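Local coordinates for protein hypothetical glycoside hydrolase (Parabacteroides distasonis, PDB 3TAW) that is of unknown function but probably adopts the five-bladed beta-propeller fold found in a large clan of glycoside hydrolases, at residues 11-16 against 350-355; 87-92 against 328-333; 207-212 against 227-232. All coordinates share one frame; numbering follows the deposited sequence. Where two conformers were deposited one is given.

Interaction 1. Residues 11-16 against 350-355; sequences AWCLDG and SDKQLN. With MG (magnesium ion), chain D.
Lys-352 supplies most of the polar contact with residues 11-16. Its chain is extended, with CG anti to the backbone N (chi1 -171°), and this carries the ammonium group across to a cluster of oxygens. Lys-352 NZ donates to Cys-13 O at 2.8 Å and, weakly, to Ala-11 O at 3.3 Å. The salt bridge from Lys-352 NZ to Asp-15 OD1 is also 2.8 Å, and NZ meets that oxygen from above the carboxylate plane, 44° out of it. One charge thus ties together three residues of a segment that has no regular structure.

A second group of hydrogen bonds centres on Ser-350. Ser-350 OG donates to Asp-15 O at 2.7 Å and accepts from Lys-352 N at 3.1 Å along a nearly straight N-H (168°), which makes an ST turn. A water adds a bridge, donating to Gly-16 O and accepting from Asp-351 N.

The apolar part is small: Leu-14 CD1 meets Leu-354 CG at 3.9 Å, the two side chains crossing at about a right angle, and Trp-334 touches both leucines. Beyond them, Asn-355 OD1 binds the magnesium ion at 2.1 Å, together with Phe-356 O. The contact therefore joins the two ends of the modelled chain at the ST turn that follows the edge strand 344-350, next to a magnesium site built from the last two residues.

Interaction 2. Residues 87-92 against 328-333; sequences TSTDGI and VYYRNK. With EDO (1,2-ethanediol), chain J; EDO (1,2-ethanediol), chain M.
Tyr-330 swings its ring toward Thr-89 with CG in the trans position to the backbone N (chi1 -171°), while Arg-331, the next residue, bends its chain at chi3 (61°) to bring the guanidinium edge to the same peptide oxygen. Both side chains converge on the carbonyl oxygen of Thr-89. Arg-331 NH1 donates to Thr-89 O at 2.9 Å with an N-H...O angle of 154°, and the oxygen lies close to the guanidinium plane. The aliphatic part follows, with Arg-331 CD 3.5 Å from Thr-89 O. The tyrosine also offers an edge: Thr-89 O sits near the ring plane, 3.4 Å from Tyr-330 CE2. Farther along the ring, Tyr-330 OH comes to 3.7 Å from Thr-89 CA, but its hydrogen bond goes to Gly-60 O.

The turn that carries this carbonyl is braced by side-chain bonds, which probably help to position it. Ser-88 OG accepts from Gly-91 N at 2.8 Å and from Asp-90 N at 3.2 Å, combining an ST motif with an ST turn. Asp-90 OD1 takes Ile-92 N at 2.9 Å in an Asx turn, while Asp-90 OD2 is hydrogen-bonded to His-93 ND1. Arg-331 grips a peptide oxygen; Asp-90 OD2 and Arg-331 NH1 are 6.1 Å apart and form no salt bridge.

Residues 330-333 form a type I' turn, and a 1,2-ethanediol molecule accepts hydrogen bonds from Arg-331 N and Asn-332 N there. The contact sets this hairpin turn, between strands 322-330 and 333-340, against the end of strand 81-88. Tyr-330 packs on Ile-62 of strand 61-69 and Ile-57 of strand 49-58, so this contact lies at the surface end of the junction between two antiparallel sheets, where buried Val-328 packs on the same isoleucines.

Interaction 3. Residues 207-212 against 227-232; sequences NVYAAT and GELLKL
Leu-229 lays its CD1 over one face of the Tyr-209 ring, 4.1 Å from the centroid and 15° off the ring normal, which is the geometry of a CH-pi contact. Leu-229 CB stands above the rim on the same face, 3.7 Å from Tyr-209 CD1, and the two side chains cross at about a right angle. Asn-207 CB lies over the opposite face, offset toward the rim, so the ring has neighbours on both sides. At its edge, close to the ring plane, Leu-230 O is 3.4 Å from Tyr-209 CD1. The ring reaches this slot because its CG is turned anti to the carbonyl carbon (chi1 -54°).

The phenol oxygen is met from within its own segment: Asn-207 ND2 donates to Tyr-209 OH at 3.0 Å. The same amide lies across the extended chain of Lys-231, with Asn-207 OD1 3.6 Å from Lys-231 CD, and this OD1 is hydrogen-bonded to Ser-234 OG. Lys-231 also runs side by side with Tyr-209, pointing the same way, and contributes methylenes to the packing.

The backbones are joined by one direct bond, Leu-232 N to Val-208 O at 2.8 Å, with a C=O...N angle of 174°. A water bridges Ala-210 N and Leu-230 O where the chains diverge. Apart from the water, Leu-232 CD2 packs on Ala-210 CB at 3.9 Å, and Tyr-202 of strand 199-203 also touches the leucine.

The loop after strand 220-221 is thus held against strand 209-213 chiefly by ring, methyl and methylene packing. One amide donates to the ring's hydroxyl and one direct bond links the main chains; none of the links across the two segments is a salt bridge.

Interactions 1 and 2 hold the same three-stranded sheet, 322-330, 333-340 and 344-350: interaction 2 at its first turn, interaction 1 at its exit. They touch directly, through a salt bridge from Asp-351 to Lys-333 and a probable hydrogen bond between Gln-353 and Tyr-329. Interaction 3 belongs to the separate mixed sheet, with its centre about 33 Å from that of interaction 2, on the other side of the chain's centre. Interaction 2 is a surface contact, whereas 1 and 3 are partly buried. Their chemistry differs too: charge and hydrogen bonds at the joined termini, one shared carbonyl between sheets, and aromatic-aliphatic packing where a loop crosses a strand.

Interaction 1. Residues 11-16 against 350-355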
# COMPACT_ATOMS: atom_id res chain seq x y z
N ALA A 11 -12.95 -2.34 -19.69
CA ALA A 11 -12.65 -0.93 -20.00
C ALA A 11 -12.49 -0.05 -18.76
O ALA A 11 -11.77 0.94 -18.80
CB ALA A 11 -13.72 -0.34 -20.91
N TRP A 12 -13.16 -0.41 -17.66
CA TRP A 12 -13.10 0.33 -16.39
C TRP A 12 -11.75 0.24 -15.69
O TRP A 12 -11.49 1.05 -14.79
CB TRP A 12 -14.17 -0.18 -15.39
CG TRP A 12 -14.08 -1.67 -15.12
CD1 TRP A 12 -14.78 -2.66 -15.77
CD2 TRP A 12 -13.26 -2.33 -14.14
NE1 TRP A 12 -14.44 -3.89 -15.25
CE2 TRP A 12 -13.52 -3.72 -14.25
CE3 TRP A 12 -12.34 -1.89 -13.19
CZ2 TRP A 12 -12.88 -4.67 -13.45
CZ3 TRP A 12 -11.72 -2.84 -12.37
CH2 TRP A 12 -12.00 -4.21 -12.50
N CYS A 13 -10.94 -0.75 -16.02
CA CYS A 13 -9.72 -0.99 -15.23
C CYS A 13 -8.57 -0.10 -15.67
O CYS A 13 -8.54 0.43 -16.77
CB CYS A 13 -9.33 -2.47 -15.23
SG CYS A 13 -8.42 -3.04 -16.66
N LEU A 14 -7.62 0.10 -14.77
CA LEU A 14 -6.43 0.89 -15.09
C LEU A 14 -5.35 -0.10 -15.51
O LEU A 14 -4.55 -0.58 -14.71
CB LEU A 14 -6.01 1.75 -13.90
CG LEU A 14 -4.84 2.70 -14.17
CD1 LEU A 14 -5.20 3.72 -15.24
CD2 LEU A 14 -4.43 3.38 -12.88
N ASP A 15 -5.35 -0.40 -16.80
CA ASP A 15 -4.36 -1.29 -17.38
C ASP A 15 -3.48 -0.49 -18.35
O ASP A 15 -3.40 0.73 -18.25
CB ASP A 15 -5.04 -2.53 -18.00
CG ASP A 15 -6.02 -2.21 -19.12
OD1 ASP A 15 -6.19 -1.04 -19.51
OD2 ASP A 15 -6.64 -3.20 -19.59
N GLY A 16 -2.80 -1.17 -19.26
CA GLY A 16 -1.87 -0.50 -20.16
C GLY A 16 -0.50 -0.25 -19.52
O GLY A 16 0.31 0.50 -20.06
N SER A 350 1.56 3.79 -17.36
CA SER A 350 0.44 3.67 -18.30
C SER A 350 -0.05 5.03 -18.79
O SER A 350 -0.02 6.01 -18.06
CB SER A 350 -0.73 2.96 -17.63
OG SER A 350 -1.85 2.90 -18.52
N ASP A 351 -0.54 5.02 -20.03
CA ASP A 351 -1.09 6.21 -20.68
C ASP A 351 -2.62 6.21 -20.63
O ASP A 351 -3.25 7.17 -21.08
CB ASP A 351 -0.62 6.24 -22.14
CG ASP A 351 0.86 6.59 -22.27
OD1 ASP A 351 1.31 7.58 -21.67
OD2 ASP A 351 1.59 5.89 -22.99
N LYS A 352 -3.21 5.17 -20.05
CA LYS A 352 -4.67 5.00 -20.06
C LYS A 352 -5.36 6.15 -19.35
O LYS A 352 -4.95 6.55 -18.28
CB LYS A 352 -5.10 3.69 -19.40
CG LYS A 352 -6.62 3.40 -19.60
CD LYS A 352 -6.98 1.99 -19.29
CE LYS A 352 -8.47 1.64 -19.64
NZ LYS A 352 -8.70 0.13 -19.56
N GLN A 353 -6.41 6.68 -19.96
CA GLN A 353 -7.12 7.77 -19.32
C GLN A 353 -8.44 7.21 -18.80
O GLN A 353 -9.24 6.67 -19.53
CB GLN A 353 -7.26 8.97 -20.27
CG GLN A 353 -5.87 9.54 -20.81
CD GLN A 353 -4.87 10.08 -19.74
OE1 GLN A 353 -5.21 10.92 -18.89
NE2 GLN A 353 -3.62 9.64 -19.83
N LEU A 354 -8.63 7.31 -17.49
CA LEU A 354 -9.86 6.84 -16.85
C LEU A 354 -10.90 7.93 -17.00
O LEU A 354 -10.56 9.10 -17.28
CB LEU A 354 -9.63 6.56 -15.37
CG LEU A 354 -8.65 5.43 -15.02
CD1 LEU A 354 -8.43 5.34 -13.51
CD2 LEU A 354 -9.17 4.13 -15.59
N ASN A 355 -12.17 7.56 -16.82
CA ASN A 355 -13.27 8.49 -17.01
C ASN A 355 -13.68 9.15 -15.68
O ASN A 355 -14.23 8.47 -14.79
CB ASN A 355 -14.45 7.75 -17.62
CG ASN A 355 -15.60 8.66 -17.91
OD1 ASN A 355 -15.46 9.89 -17.85
ND2 ASN A 355 -16.77 8.08 -18.24
MG MG D . -16.00 11.86 -18.10
O HOH W 1 -0.34 2.62 -21.62

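Interaction 2. Residues 87-92 against 328-333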
# COMPACT_ATOMS: atom_id res chain seq x y z
N THR A 87 12.62 11.53 -4.29
CA THR A 87 11.89 12.39 -5.21
C THR A 87 12.31 12.16 -6.67
O THR A 87 13.45 11.77 -6.96
CB THR A 87 12.09 13.88 -4.92
OG1 THR A 87 13.44 14.26 -5.22
CG2 THR A 87 11.78 14.21 -3.46
N SER A 88 11.40 12.47 -7.59
CA SER A 88 11.70 12.29 -9.01
C SER A 88 10.89 13.26 -9.85
O SER A 88 9.77 13.63 -9.48
CB SER A 88 11.35 10.86 -9.46
OG SER A 88 11.64 10.69 -10.83
N THR A 89 11.46 13.67 -10.98
CA THR A 89 10.72 14.50 -11.95
C THR A 89 10.36 13.72 -13.20
O THR A 89 9.68 14.28 -14.08
CB THR A 89 11.49 15.77 -12.34
OG1 THR A 89 12.76 15.42 -12.89
CG2 THR A 89 11.67 16.65 -11.12
N ASP A 90 10.82 12.47 -13.32
CA ASP A 90 10.50 11.64 -14.47
C ASP A 90 9.84 10.31 -14.09
O ASP A 90 9.47 9.52 -14.96
CB ASP A 90 11.72 11.43 -15.40
CG ASP A 90 12.85 10.61 -14.76
OD1 ASP A 90 12.73 10.06 -13.63
OD2 ASP A 90 13.91 10.50 -15.43
N GLY A 91 9.69 10.05 -12.78
CA GLY A 91 9.08 8.82 -12.29
C GLY A 91 9.99 7.61 -12.25
O GLY A 91 9.56 6.54 -11.80
N ILE A 92 11.24 7.76 -12.71
CA ILE A 92 12.16 6.65 -12.90
C ILE A 92 13.44 6.82 -12.12
O ILE A 92 13.86 5.89 -11.43
CB ILE A 92 12.50 6.48 -14.39
CG1 ILE A 92 11.28 5.96 -15.16
CG2 ILE A 92 13.72 5.58 -14.60
CD1 ILE A 92 11.41 6.13 -16.68
N VAL A 328 0.45 7.32 -8.82
CA VAL A 328 0.29 8.75 -9.05
C VAL A 328 0.01 9.04 -10.53
O VAL A 328 0.43 8.30 -11.41
CB VAL A 328 1.53 9.58 -8.60
CG1 VAL A 328 1.74 9.48 -7.08
CG2 VAL A 328 2.81 9.14 -9.37
N TYR A 329 -0.69 10.15 -10.77
CA TYR A 329 -0.92 10.68 -12.10
C TYR A 329 -0.04 11.92 -12.23
O TYR A 329 -0.25 12.93 -11.54
CB TYR A 329 -2.39 11.06 -12.25
CG TYR A 329 -2.73 11.49 -13.63
CD1 TYR A 329 -2.75 10.57 -14.66
CD2 TYR A 329 -3.00 12.82 -13.93
CE1 TYR A 329 -3.05 10.94 -15.96
CE2 TYR A 329 -3.30 13.21 -15.23
CZ TYR A 329 -3.30 12.26 -16.23
OH TYR A 329 -3.60 12.62 -17.52
N TYR A 330 0.97 11.84 -13.10
CA TYR A 330 2.04 12.85 -13.17
C TYR A 330 2.44 13.01 -14.62
O TYR A 330 2.60 12.02 -15.32
CB TYR A 330 3.24 12.37 -12.37
CG TYR A 330 4.34 13.38 -12.17
CD1 TYR A 330 4.20 14.40 -11.26
CD2 TYR A 330 5.55 13.26 -12.85
CE1 TYR A 330 5.22 15.34 -11.05
CE2 TYR A 330 6.58 14.16 -12.65
CZ TYR A 330 6.42 15.21 -11.75
OH TYR A 330 7.44 16.14 -11.55
N ARG A 331 2.56 14.25 -15.07
CA ARG A 331 2.93 14.52 -16.47
C ARG A 331 2.10 13.67 -17.43
O ARG A 331 2.61 13.03 -18.34
CB ARG A 331 4.43 14.28 -16.68
CG ARG A 331 5.31 15.16 -15.85
CD ARG A 331 6.82 14.81 -16.03
NE ARG A 331 7.27 14.97 -17.41
CZ ARG A 331 8.52 14.78 -17.82
NH1 ARG A 331 9.48 14.43 -16.95
NH2 ARG A 331 8.83 14.93 -19.10
N ASN A 332 0.79 13.65 -17.19
CA ASN A 332 -0.19 13.03 -18.07
C ASN A 332 -0.10 11.51 -18.21
O ASN A 332 -0.68 10.92 -19.14
CB ASN A 332 -0.21 13.74 -19.43
CG ASN A 332 -0.82 15.13 -19.31
OD1 ASN A 332 -2.02 15.26 -19.06
ND2 ASN A 332 -0.02 16.14 -19.46
N LYS A 333 0.57 10.87 -17.25
CA LYS A 333 0.66 9.40 -17.22
C LYS A 333 0.47 8.87 -15.79
O LYS A 333 0.66 9.59 -14.80
CB LYS A 333 2.03 8.94 -17.72
CG LYS A 333 2.39 9.33 -19.16
CD LYS A 333 3.82 8.86 -19.49
CE LYS A 333 4.23 9.13 -20.94
NZ LYS A 333 3.93 7.98 -21.85
C1 EDO J . 0.11 16.28 -13.06
O1 EDO J . 1.55 16.35 -13.19
C2 EDO J . -0.49 15.35 -14.12
O2 EDO J . -0.19 15.77 -15.48
C1 EDO M . 14.96 14.58 -8.62
O1 EDO M . 13.99 15.16 -7.76
C2 EDO M . 16.10 15.57 -8.74
O2 EDO M . 15.61 16.80 -9.28

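Interaction 3. Residues 207-212 against 227-232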
# COMPACT_ATOMS: atom_id res chain seq x y z
N ASN A 207 -8.93 -10.84 3.52
CA ASN A 207 -10.12 -10.48 2.75
C ASN A 207 -10.04 -8.98 2.51
O ASN A 207 -9.25 -8.30 3.15
CB ASN A 207 -11.41 -10.78 3.54
CG ASN A 207 -11.52 -12.22 3.96
OD1 ASN A 207 -12.01 -13.05 3.19
ND2 ASN A 207 -11.09 -12.53 5.19
N VAL A 208 -10.89 -8.47 1.61
CA VAL A 208 -11.08 -7.04 1.46
C VAL A 208 -12.25 -6.60 2.36
O VAL A 208 -13.42 -6.99 2.16
CB VAL A 208 -11.31 -6.67 -0.01
CG1 VAL A 208 -11.64 -5.18 -0.14
CG2 VAL A 208 -10.07 -7.03 -0.84
N TYR A 209 -11.90 -5.83 3.38
CA TYR A 209 -12.83 -5.26 4.33
C TYR A 209 -13.00 -3.77 4.00
O TYR A 209 -12.41 -3.27 3.03
CB TYR A 209 -12.24 -5.37 5.76
CG TYR A 209 -11.83 -6.76 6.18
CD1 TYR A 209 -12.77 -7.72 6.52
CD2 TYR A 209 -10.49 -7.12 6.28
CE1 TYR A 209 -12.39 -8.99 6.93
CE2 TYR A 209 -10.10 -8.40 6.70
CZ TYR A 209 -11.05 -9.32 7.02
OH TYR A 209 -10.68 -10.60 7.45
N ALA A 210 -13.77 -3.04 4.80
CA ALA A 210 -13.86 -1.60 4.62
C ALA A 210 -14.04 -0.86 5.93
O ALA A 210 -14.26 -1.50 6.96
CB ALA A 210 -14.99 -1.24 3.64
N ALA A 211 -13.93 0.47 5.88
CA ALA A 211 -14.15 1.30 7.05
C ALA A 211 -14.50 2.69 6.63
O ALA A 211 -14.13 3.14 5.55
CB ALA A 211 -12.90 1.32 7.95
N THR A 212 -15.23 3.38 7.51
CA THR A 212 -15.56 4.77 7.29
C THR A 212 -15.00 5.66 8.40
O THR A 212 -14.64 5.20 9.50
CB THR A 212 -17.09 4.95 7.19
OG1 THR A 212 -17.71 4.56 8.43
CG2 THR A 212 -17.65 4.11 6.05
N GLY A 227 -21.84 -8.54 14.16
CA GLY A 227 -20.80 -7.66 14.67
C GLY A 227 -19.38 -8.08 14.31
O GLY A 227 -18.43 -7.63 14.94
N GLU A 228 -19.26 -8.94 13.30
CA GLU A 228 -17.97 -9.38 12.77
C GLU A 228 -17.59 -8.50 11.58
O GLU A 228 -18.44 -7.78 11.05
CB GLU A 228 -18.06 -10.83 12.27
CG GLU A 228 -18.78 -11.80 13.19
CD GLU A 228 -18.98 -13.16 12.56
OE1 GLU A 228 -20.01 -13.37 11.84
OE2 GLU A 228 -18.12 -14.03 12.79
N LEU A 229 -16.33 -8.53 11.18
CA LEU A 229 -15.89 -7.74 10.00
C LEU A 229 -16.61 -8.20 8.73
O LEU A 229 -16.65 -9.39 8.42
CB LEU A 229 -14.40 -7.83 9.80
CG LEU A 229 -13.52 -7.20 10.87
CD1 LEU A 229 -12.05 -7.58 10.64
CD2 LEU A 229 -13.69 -5.67 10.94
N LEU A 230 -17.18 -7.24 8.01
CA LEU A 230 -17.84 -7.49 6.76
C LEU A 230 -16.80 -7.75 5.65
O LEU A 230 -15.92 -6.92 5.41
CB LEU A 230 -18.71 -6.29 6.39
CG LEU A 230 -19.64 -6.48 5.22
CD1 LEU A 230 -20.86 -7.40 5.62
CD2 LEU A 230 -20.06 -5.12 4.64
N LYS A 231 -16.96 -8.88 4.96
CA LYS A 231 -16.07 -9.22 3.86
C LYS A 231 -16.66 -8.77 2.54
O LYS A 231 -17.62 -9.36 2.05
CB LYS A 231 -15.82 -10.73 3.84
CG LYS A 231 -15.04 -11.24 5.05
CD LYS A 231 -15.07 -12.77 5.08
CE LYS A 231 -14.68 -13.32 6.43
NZ LYS A 231 -14.85 -14.81 6.46
N LEU A 232 -16.11 -7.71 1.94
CA LEU A 232 -16.60 -7.23 0.64
C LEU A 232 -16.29 -8.21 -0.49
O LEU A 232 -17.11 -8.44 -1.40
CB LEU A 232 -15.98 -5.85 0.32
CG LEU A 232 -16.69 -4.66 0.97
CD1 LEU A 232 -16.71 -4.72 2.48
CD2 LEU A 232 -16.02 -3.34 0.50
O HOH W 2 -15.37 -4.52 6.75